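Local coordinates for protein BtGH115A (PDB 5BY3) that acts as a family GH115 4-O-methyl-alpha-glucuronidase with specificity for decorated arabinogalactans, at residues 68-73 with 106-111; 132-137 with 608-613; 201-206 with 235-240. One frame throughout, in Å; residues are numbered along the deposited sequence.

All three contacts are buried, yet each rests on different chemistry. Interaction 1 joins two neighbouring strands of the N-terminal mixed sheet through a regular ladder of backbone hydrogen bonds. Interaction 3 lies in the barrel domain and is carried by apolar side chains, with no hydrogen bond between its segments. Interaction 2 pairs two irregular loops far apart in sequence; a lysine, an aspartate and three indoles meet there, and parts of the loops reach solvent. Interactions 2 and 3 touch, since Glu133 forms a salt bridge with Arg205 and Leu202 packs against Trp132 and Trp135. Interaction 1 stands apart, its nearest atoms about 12 Å from those of interaction 3.

Interaction 1: residues 68-73 with 106-111; sequences IIVGTI and LVVAGS
Val108 pairs with Val70 between two parallel strands, its backbone bonding to the residues before and after that partner: Val108 N donates to Ile69 O at 2.8 Å, and Val108 O accepts from Gly71 N at 2.9 Å. Gly110 repeats the pattern around Thr72, with its N bonded to Gly71 O and its O to Ile73 N. A fifth bond, from Ile69 N to Leu106 O at 2.8 Å, completes the ladder. Weaker CA-H...O contacts reinforce it, as where Val70 CA lies 3.3 Å from Val108 O. The strand axes diverge by only 8°.

Side chains add to the backbone on the face bearing Ile68, Val70, Leu106 and Val108. Val70 and Val108 lie side by side and point the same way, with Val70 CG1 4.0 Å from Val108 CB; CG1 is placed there by being anti to the carbonyl carbon of its own residue. Ile68 CG1 meets Leu106 CB at 4.2 Å. Helix 113-126 covers this face through Ile120 and Ile123, while helix 77-81 packs on the face of Ile69, Val107 and Ala109. On its other side strand 68-72 pairs with strand 28-31. Thr72 OG1 bonds to Glu36 and Thr116.

The chemistry implies that the pairing is set by the main chain: several carbonyl oxygens receive both an N-H and a CA-H, which satisfies polar backbone atoms inside a largely apolar layer.

Interaction 2: residues 132-137 with 608-613; sequences WEWWAD and NGKWNR
Lys610 stretches out to set its ammonium group over the indole of Trp134 and beside the carboxylate of Asp137. Its chain is extended throughout, and CG stands anti to the backbone N (chi1 178°), which carries NZ across to the other loop. There NZ lies 3.2 Å from the centroid of the Trp134 five-membered ring, close to the ring normal, in a cation-pi contact. The same nitrogen donates to Trp134 O at 2.8 Å and forms a salt bridge with Asp137 OD1 at 3.0 Å, approaching that oxygen from above the carboxylate plane. The charge is thus met by a carbonyl, a carboxylate and a pi face together.

The other carboxylate oxygen holds the neighbouring tryptophan. Trp611 NE1 donates to Asp137 OD2 at 3.1 Å through a nearly straight bond (173°) that uses the syn lone pair and lies in the indole plane, which helps hold the rotation of the ring. From there the far rim of Trp611 turns its edge toward the face of Trp134, the six-membered rings inclined at 66°. Trp611 CH2 also reaches Trp135 CE3 at 3.9 Å. Lys438 adds a second cation, bonding to Trp135 O and lying in a cation-pi contact with Trp611, while Trp135 NE1 is held by Arg198 O.

The inner side, with Asp137, Trp135 and Trp611, is buried. Lys610 and Trp134 pack just as closely, although solvent reaches part of them. The loose side is the start of the second segment, where Asn608 is exposed and poorly ordered.

Two loops 471 residues apart are thereby joined by a cluster of three tryptophans, Trp134, Trp135 and Trp611, flanked by a salt bridge and a lysine cation-pi contact.

Interaction 3: residues 201-206 with 235-240; sequences ELLLRL and YGIFMG
Tyr235 and Ile237 pack against Glu201, Leu203 and Leu204 of helix 193-205, in what sequence family and strand order mark as a beta/alpha (TIM) barrel. Eight parallel strands run in consecutive order around it; the helix precedes strand 210-212, and Ile237 leads directly into the next strand, 238-239. Segment 235-240 thus marks the passage from the end of helix 228-235 to a barrel strand.

Apolar contacts come first. Leu203 and Ile237 cross at about a right angle, and their CD1 methyls meet at 4.1 Å. Leu204 uses both branches: its CD1 reaches Tyr235 CD2 at 3.9 Å, and its CD2 comes within 4.3 Å of Ile237 CD1. With CG anti to the carbonyl carbon (chi1 -71°), the Leu204 side chain spreads between the tyrosine and the isoleucine. Tyr211 packs on Ile237 from strand 210-212, and helix 38-55 meets Leu204 through Ser43 and Tyr235 through Thr42.

Polar groups border this patch without bonding across it. The aliphatic part of Glu201 crosses the tyrosine at a slant, its CG 4.0 Å from Tyr235 CE2, while the carboxylate is engaged by Arg49 and Arg198. Those two cations probably favour its negative charge. The carboxylate and phenol planes are inclined at 31°.

The remaining contact involves the backbone of the second segment. After Tyr235 the chain leaves helical geometry at Gly236, with positive phi (71°), and turns into the strand. The shortest approach between the segments is that of a methyl to a carbonyl oxygen, Leu204 CD2 standing 3.5 Å from Tyr235 O.

Interaction 1: residues 68-73 with 106-111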
loop_
_atom_site.group_PDB
_atom_site.type_symbol
_atom_site.label_atom_id
_atom_site.label_comp_id
_atom_site.label_asym_id
_atom_site.label_seq_id
_atom_site.Cartn_x
_atom_site.Cartn_y
_atom_site.Cartn_z
ATOM N N ILE A 68 -10.314 -32.560 13.136
ATOM C CA ILE A 68 -10.107 -31.613 12.043
ATOM C C ILE A 68 -9.366 -32.390 10.968
ATOM O O ILE A 68 -8.247 -32.845 11.208
ATOM C CB ILE A 68 -9.230 -30.378 12.419
ATOM C CG1 ILE A 68 -9.847 -29.536 13.546
ATOM C CG2 ILE A 68 -8.945 -29.513 11.190
ATOM C CD1 ILE A 68 -8.915 -28.478 14.118
ATOM N N ILE A 69 -9.983 -32.512 9.790
ATOM C CA ILE A 69 -9.387 -33.185 8.630
ATOM C C ILE A 69 -8.982 -32.113 7.602
ATOM O O ILE A 69 -9.781 -31.204 7.308
ATOM C CB ILE A 69 -10.397 -34.159 7.945
ATOM C CG1 ILE A 69 -11.295 -34.943 8.947
ATOM C CG2 ILE A 69 -9.686 -35.036 6.920
ATOM C CD1 ILE A 69 -10.707 -36.196 9.593
ATOM N N VAL A 70 -7.768 -32.213 7.045
ATOM C CA VAL A 70 -7.316 -31.245 6.040
ATOM C C VAL A 70 -6.663 -31.898 4.828
ATOM O O VAL A 70 -5.851 -32.820 4.972
ATOM C CB VAL A 70 -6.391 -30.128 6.615
ATOM C CG1 VAL A 70 -6.787 -29.721 8.030
ATOM C CG2 VAL A 70 -4.931 -30.530 6.599
ATOM N N GLY A 71 -6.998 -31.396 3.639
ATOM C CA GLY A 71 -6.294 -31.820 2.434
ATOM C C GLY A 71 -6.665 -31.139 1.132
ATOM O O GLY A 71 -7.720 -30.487 0.996
ATOM N N THR A 72 -5.777 -31.325 0.168
ATOM C CA THR A 72 -5.961 -30.884 -1.213
ATOM C C THR A 72 -6.709 -31.958 -2.035
ATOM O O THR A 72 -6.351 -33.148 -1.987
ATOM C CB THR A 72 -4.585 -30.606 -1.858
ATOM O OG1 THR A 72 -3.765 -29.882 -0.931
ATOM C CG2 THR A 72 -4.697 -29.820 -3.180
ATOM N N ILE A 73 -7.760 -31.512 -2.734
ATOM C CA ILE A 73 -8.364 -32.176 -3.912
ATOM C C ILE A 73 -7.412 -33.149 -4.617
ATOM O O ILE A 73 -6.289 -32.773 -4.991
ATOM C CB ILE A 73 -8.955 -31.113 -4.900
ATOM C CG1 ILE A 73 -10.476 -31.027 -4.762
ATOM C CG2 ILE A 73 -8.672 -31.412 -6.366
ATOM C CD1 ILE A 73 -10.943 -30.479 -3.435
ATOM N N LEU A 106 -14.401 -30.975 11.457
ATOM C CA LEU A 106 -14.148 -29.811 10.630
ATOM C C LEU A 106 -13.298 -30.250 9.467
ATOM O O LEU A 106 -12.190 -30.752 9.665
ATOM C CB LEU A 106 -13.421 -28.738 11.440
ATOM C CG LEU A 106 -13.107 -27.432 10.728
ATOM C CD1 LEU A 106 -14.337 -26.786 10.099
ATOM C CD2 LEU A 106 -12.480 -26.502 11.741
ATOM N N VAL A 107 -13.819 -30.062 8.255
ATOM C CA VAL A 107 -13.122 -30.466 7.021
ATOM C C VAL A 107 -12.626 -29.210 6.324
ATOM O O VAL A 107 -13.388 -28.247 6.153
ATOM C CB VAL A 107 -14.029 -31.305 6.076
ATOM C CG1 VAL A 107 -13.253 -31.836 4.850
ATOM C CG2 VAL A 107 -14.696 -32.448 6.843
ATOM N N VAL A 108 -11.344 -29.235 5.966
ATOM C CA VAL A 108 -10.684 -28.182 5.226
ATOM C C VAL A 108 -10.163 -28.796 3.931
ATOM O O VAL A 108 -9.176 -29.567 3.924
ATOM C CB VAL A 108 -9.494 -27.547 6.008
ATOM C CG1 VAL A 108 -8.821 -26.452 5.182
ATOM C CG2 VAL A 108 -9.912 -26.999 7.372
ATOM N N ALA A 109 -10.809 -28.393 2.841
ATOM C CA ALA A 109 -10.574 -28.930 1.507
ATOM C C ALA A 109 -10.090 -27.833 0.576
ATOM O O ALA A 109 -10.868 -26.965 0.192
ATOM C CB ALA A 109 -11.863 -29.563 0.984
ATOM N N GLY A 110 -8.802 -27.847 0.236
ATOM C CA GLY A 110 -8.243 -26.865 -0.705
ATOM C C GLY A 110 -8.170 -27.378 -2.148
ATOM O O GLY A 110 -7.867 -28.545 -2.389
ATOM N N SER A 111 -8.431 -26.496 -3.107
ATOM C CA SER A 111 -8.363 -26.812 -4.533
ATOM C C SER A 111 -6.945 -27.090 -5.042
ATOM O O SER A 111 -6.769 -27.869 -5.994
ATOM C CB SER A 111 -8.993 -25.682 -5.340
ATOM O OG SER A 111 -8.176 -24.515 -5.351
#

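Interaction 2: residues 132-137 with 608-613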
loop_
_atom_site.group_PDB
_atom_site.type_symbol
_atom_site.label_atom_id
_atom_site.label_comp_id
_atom_site.label_asym_id
_atom_site.label_seq_id
_atom_site.Cartn_x
_atom_site.Cartn_y
_atom_site.Cartn_z
ATOM N N TRP A 132 -1.690 -9.519 12.880
ATOM C CA TRP A 132 -0.677 -8.761 13.591
ATOM C C TRP A 132 -0.445 -9.222 15.052
ATOM O O TRP A 132 0.212 -8.513 15.845
ATOM C CB TRP A 132 -1.057 -7.299 13.537
ATOM C CG TRP A 132 -1.413 -6.871 12.161
ATOM C CD1 TRP A 132 -2.641 -6.838 11.618
ATOM C CD2 TRP A 132 -0.507 -6.465 11.141
ATOM N NE1 TRP A 132 -2.572 -6.412 10.306
ATOM C CE2 TRP A 132 -1.266 -6.186 9.993
ATOM C CE3 TRP A 132 0.881 -6.316 11.089
ATOM C CZ2 TRP A 132 -0.698 -5.742 8.816
ATOM C CZ3 TRP A 132 1.459 -5.874 9.922
ATOM C CH2 TRP A 132 0.671 -5.588 8.792
ATOM N N GLU A 133 -1.019 -10.385 15.384
ATOM C CA GLU A 133 -0.722 -11.183 16.574
ATOM C C GLU A 133 0.714 -10.973 17.061
ATOM O O GLU A 133 0.959 -10.564 18.202
ATOM C CB GLU A 133 -0.966 -12.657 16.207
ATOM C CG GLU A 133 -0.471 -13.725 17.173
ATOM C CD GLU A 133 0.867 -14.318 16.797
ATOM O OE1 GLU A 133 1.075 -14.713 15.623
ATOM O OE2 GLU A 133 1.716 -14.413 17.712
ATOM N N TRP A 134 1.663 -11.235 16.181
ATOM C CA TRP A 134 3.053 -11.019 16.487
ATOM C C TRP A 134 3.529 -9.637 16.040
ATOM O O TRP A 134 4.264 -8.982 16.799
ATOM C CB TRP A 134 3.913 -12.107 15.860
ATOM C CG TRP A 134 5.317 -12.108 16.438
ATOM C CD1 TRP A 134 5.732 -12.663 17.635
ATOM C CD2 TRP A 134 6.482 -11.525 15.837
ATOM N NE1 TRP A 134 7.080 -12.450 17.798
ATOM C CE2 TRP A 134 7.568 -11.754 16.723
ATOM C CE3 TRP A 134 6.714 -10.852 14.629
ATOM C CZ2 TRP A 134 8.863 -11.326 16.446
ATOM C CZ3 TRP A 134 8.005 -10.415 14.347
ATOM C CH2 TRP A 134 9.071 -10.651 15.263
ATOM N N TRP A 135 3.106 -9.213 14.835
ATOM C CA TRP A 135 3.703 -8.070 14.140
ATOM C C TRP A 135 3.263 -6.694 14.682
ATOM O O TRP A 135 3.942 -5.663 14.473
ATOM C CB TRP A 135 3.492 -8.175 12.621
ATOM C CG TRP A 135 4.556 -9.035 11.916
ATOM C CD1 TRP A 135 4.485 -10.399 11.620
ATOM C CD2 TRP A 135 5.842 -8.599 11.461
ATOM N NE1 TRP A 135 5.642 -10.800 11.001
ATOM C CE2 TRP A 135 6.486 -9.721 10.884
ATOM C CE3 TRP A 135 6.517 -7.358 11.476
ATOM C CZ2 TRP A 135 7.768 -9.644 10.351
ATOM C CZ3 TRP A 135 7.783 -7.276 10.933
ATOM C CH2 TRP A 135 8.412 -8.427 10.391
ATOM N N ALA A 136 2.138 -6.675 15.384
ATOM C CA ALA A 136 1.806 -5.503 16.173
ATOM C C ALA A 136 1.362 -5.882 17.583
ATOM O O ALA A 136 0.686 -5.119 18.244
ATOM C CB ALA A 136 0.773 -4.640 15.471
ATOM N N ASP A 137 1.735 -7.083 18.017
ATOM C CA ASP A 137 1.507 -7.536 19.402
ATOM C C ASP A 137 0.052 -7.554 19.759
ATOM O O ASP A 137 -0.297 -7.262 20.906
ATOM C CB ASP A 137 2.261 -6.664 20.423
ATOM C CG ASP A 137 3.707 -6.515 20.079
ATOM O OD1 ASP A 137 4.479 -7.476 20.310
ATOM O OD2 ASP A 137 4.072 -5.453 19.535
ATOM N N ASN A 608 10.025 -5.191 25.958
ATOM C CA ASN A 608 11.478 -5.266 26.246
ATOM C C ASN A 608 12.302 -4.313 25.423
ATOM O O ASN A 608 12.789 -3.288 25.930
ATOM C CB ASN A 608 12.042 -6.688 26.249
ATOM C CG ASN A 608 11.499 -7.512 27.398
ATOM O OD1 ASN A 608 10.970 -6.960 28.378
ATOM N ND2 ASN A 608 11.616 -8.843 27.291
ATOM N N GLY A 609 12.444 -4.667 24.160
ATOM C CA GLY A 609 12.879 -3.783 23.079
ATOM C C GLY A 609 12.647 -4.691 21.879
ATOM O O GLY A 609 13.543 -4.873 21.052
ATOM N N LYS A 610 11.452 -5.306 21.808
ATOM C CA LYS A 610 11.111 -6.162 20.672
ATOM C C LYS A 610 11.310 -5.444 19.316
ATOM O O LYS A 610 11.802 -6.057 18.379
ATOM C CB LYS A 610 9.725 -6.752 20.813
ATOM C CG LYS A 610 9.282 -7.620 19.647
ATOM C CD LYS A 610 7.882 -8.106 19.916
ATOM C CE LYS A 610 7.229 -8.597 18.637
ATOM N NZ LYS A 610 6.123 -9.552 18.862
ATOM N N TRP A 611 10.999 -4.154 19.252
ATOM C CA TRP A 611 11.119 -3.389 18.022
ATOM C C TRP A 611 12.177 -2.351 18.139
ATOM O O TRP A 611 12.051 -1.283 17.559
ATOM C CB TRP A 611 9.801 -2.708 17.647
ATOM C CG TRP A 611 8.631 -3.657 17.633
ATOM C CD1 TRP A 611 7.614 -3.697 18.531
ATOM C CD2 TRP A 611 8.374 -4.698 16.686
ATOM N NE1 TRP A 611 6.725 -4.669 18.204
ATOM C CE2 TRP A 611 7.159 -5.306 17.066
ATOM C CE3 TRP A 611 9.035 -5.158 15.539
ATOM C CZ2 TRP A 611 6.589 -6.393 16.348
ATOM C CZ3 TRP A 611 8.478 -6.236 14.818
ATOM C CH2 TRP A 611 7.275 -6.841 15.235
ATOM N N ASN A 612 13.226 -2.638 18.891
ATOM C CA ASN A 612 14.325 -1.687 18.925
ATOM C C ASN A 612 14.959 -1.490 17.527
ATOM O O ASN A 612 15.212 -2.496 16.823
ATOM C CB ASN A 612 15.363 -2.076 19.980
ATOM C CG ASN A 612 16.404 -0.992 20.183
ATOM O OD1 ASN A 612 16.115 0.195 20.071
ATOM N ND2 ASN A 612 17.637 -1.402 20.439
ATOM N N ARG A 613 15.183 -0.211 17.146
ATOM C CA ARG A 613 15.676 0.197 15.798
ATOM C C ARG A 613 14.663 0.237 14.635
ATOM O O ARG A 613 14.984 0.785 13.569
ATOM C CB ARG A 613 16.855 -0.670 15.326
ATOM C CG ARG A 613 18.033 -0.719 16.269
ATOM C CD ARG A 613 19.099 -1.654 15.737
ATOM N NE ARG A 613 20.379 -1.246 16.311
ATOM C CZ ARG A 613 20.846 -1.683 17.474
ATOM N NH1 ARG A 613 20.149 -2.578 18.184
ATOM N NH2 ARG A 613 22.019 -1.230 17.912
#

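Interaction 3: residues 201-206 with 235-240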
loop_
_atom_site.group_PDB
_atom_site.type_symbol
_atom_site.label_atom_id
_atom_site.label_comp_id
_atom_site.label_asym_id
_atom_site.label_seq_id
_atom_site.Cartn_x
_atom_site.Cartn_y
_atom_site.Cartn_z
ATOM N N GLU A 201 5.136 -15.639 7.642
ATOM C CA GLU A 201 3.941 -15.805 8.512
ATOM C C GLU A 201 2.929 -14.681 8.296
ATOM O O GLU A 201 1.716 -14.896 8.248
ATOM C CB GLU A 201 4.291 -15.697 9.994
ATOM C CG GLU A 201 4.933 -16.888 10.638
ATOM C CD GLU A 201 5.309 -16.628 12.091
ATOM O OE1 GLU A 201 4.856 -15.638 12.724
ATOM O OE2 GLU A 201 6.079 -17.437 12.604
ATOM N N LEU A 202 3.443 -13.461 8.229
ATOM C CA LEU A 202 2.581 -12.312 8.100
ATOM C C LEU A 202 1.855 -12.409 6.772
ATOM O O LEU A 202 0.646 -12.158 6.737
ATOM C CB LEU A 202 3.367 -11.013 8.239
ATOM C CG LEU A 202 2.679 -9.670 8.027
ATOM C CD1 LEU A 202 1.475 -9.470 8.923
ATOM C CD2 LEU A 202 3.707 -8.572 8.257
ATOM N N LEU A 203 2.568 -12.818 5.712
ATOM C CA LEU A 203 1.962 -12.883 4.371
ATOM C C LEU A 203 0.939 -13.979 4.295
ATOM O O LEU A 203 -0.142 -13.776 3.769
ATOM C CB LEU A 203 3.007 -13.057 3.279
ATOM C CG LEU A 203 4.016 -11.919 3.111
ATOM C CD1 LEU A 203 5.053 -12.317 2.075
ATOM C CD2 LEU A 203 3.366 -10.587 2.758
ATOM N N LEU A 204 1.254 -15.127 4.883
ATOM C CA LEU A 204 0.286 -16.221 5.006
ATOM C C LEU A 204 -0.993 -15.768 5.693
ATOM O O LEU A 204 -2.110 -15.951 5.164
ATOM C CB LEU A 204 0.916 -17.408 5.748
ATOM C CG LEU A 204 2.015 -18.258 5.061
ATOM C CD1 LEU A 204 2.229 -19.609 5.733
ATOM C CD2 LEU A 204 1.767 -18.472 3.575
ATOM N N ARG A 205 -0.833 -15.113 6.844
ATOM C CA ARG A 205 -1.994 -14.663 7.617
ATOM C C ARG A 205 -2.779 -13.582 6.875
ATOM O O ARG A 205 -3.972 -13.408 7.138
ATOM C CB ARG A 205 -1.555 -14.122 8.966
ATOM C CG ARG A 205 -1.106 -15.155 9.953
ATOM C CD ARG A 205 -0.924 -14.436 11.301
ATOM N NE ARG A 205 -0.314 -15.236 12.372
ATOM C CZ ARG A 205 -0.875 -16.305 12.935
ATOM N NH1 ARG A 205 -2.056 -16.761 12.506
ATOM N NH2 ARG A 205 -0.239 -16.954 13.911
ATOM N N LEU A 206 -2.097 -12.833 5.998
ATOM C CA LEU A 206 -2.741 -11.848 5.146
ATOM C C LEU A 206 -3.282 -12.420 3.812
ATOM O O LEU A 206 -3.887 -11.686 3.006
ATOM C CB LEU A 206 -1.791 -10.668 4.895
ATOM C CG LEU A 206 -1.453 -9.724 6.044
ATOM C CD1 LEU A 206 -0.273 -8.844 5.664
ATOM C CD2 LEU A 206 -2.657 -8.892 6.449
ATOM N N TYR A 235 7.581 -21.810 3.243
ATOM C CA TYR A 235 6.390 -20.954 3.372
ATOM C C TYR A 235 5.593 -20.757 2.083
ATOM O O TYR A 235 4.510 -20.174 2.117
ATOM C CB TYR A 235 6.756 -19.591 4.001
ATOM C CG TYR A 235 6.998 -19.661 5.488
ATOM C CD1 TYR A 235 8.163 -20.268 6.017
ATOM C CD2 TYR A 235 6.073 -19.138 6.379
ATOM C CE1 TYR A 235 8.356 -20.370 7.370
ATOM C CE2 TYR A 235 6.285 -19.211 7.736
ATOM C CZ TYR A 235 7.415 -19.830 8.236
ATOM O OH TYR A 235 7.598 -19.920 9.617
ATOM N N GLY A 236 6.116 -21.224 0.946
ATOM C CA GLY A 236 5.343 -21.296 -0.325
ATOM C C GLY A 236 5.077 -19.936 -0.936
ATOM O O GLY A 236 3.976 -19.684 -1.437
ATOM N N ILE A 237 6.087 -19.066 -0.883
ATOM C CA ILE A 237 5.990 -17.679 -1.296
ATOM C C ILE A 237 6.678 -17.545 -2.643
ATOM O O ILE A 237 7.813 -17.971 -2.821
ATOM C CB ILE A 237 6.747 -16.751 -0.285
ATOM C CG1 ILE A 237 6.128 -16.785 1.145
ATOM C CG2 ILE A 237 6.957 -15.335 -0.834
ATOM C CD1 ILE A 237 4.678 -16.327 1.290
ATOM N N PHE A 238 6.009 -16.913 -3.594
ATOM C CA PHE A 238 6.633 -16.630 -4.856
ATOM C C PHE A 238 7.626 -15.536 -4.604
ATOM O O PHE A 238 7.272 -14.467 -4.114
ATOM C CB PHE A 238 5.575 -16.280 -5.893
ATOM C CG PHE A 238 4.738 -17.456 -6.286
ATOM C CD1 PHE A 238 3.731 -17.931 -5.446
ATOM C CD2 PHE A 238 4.983 -18.131 -7.495
ATOM C CE1 PHE A 238 2.955 -19.058 -5.796
ATOM C CE2 PHE A 238 4.217 -19.257 -7.853
ATOM C CZ PHE A 238 3.197 -19.728 -7.000
HETATM N N MSE A 239 8.893 -15.839 -4.863
HETATM C CA MSE A 239 9.923 -14.801 -4.923
HETATM C C MSE A 239 9.772 -14.135 -6.267
HETATM O O MSE A 239 9.769 -14.808 -7.327
HETATM C CB MSE A 239 11.310 -15.418 -4.741
HETATM C CG MSE A 239 11.475 -16.180 -3.427
HETATM SE SE MSE A 239 10.991 -14.951 -1.944
HETATM C CE MSE A 239 12.272 -13.480 -2.208
ATOM N N GLY A 240 9.553 -12.823 -6.212
ATOM C CA GLY A 240 9.515 -11.922 -7.358
ATOM C C GLY A 240 10.555 -10.875 -7.042
ATOM O O GLY A 240 11.251 -11.015 -6.043
#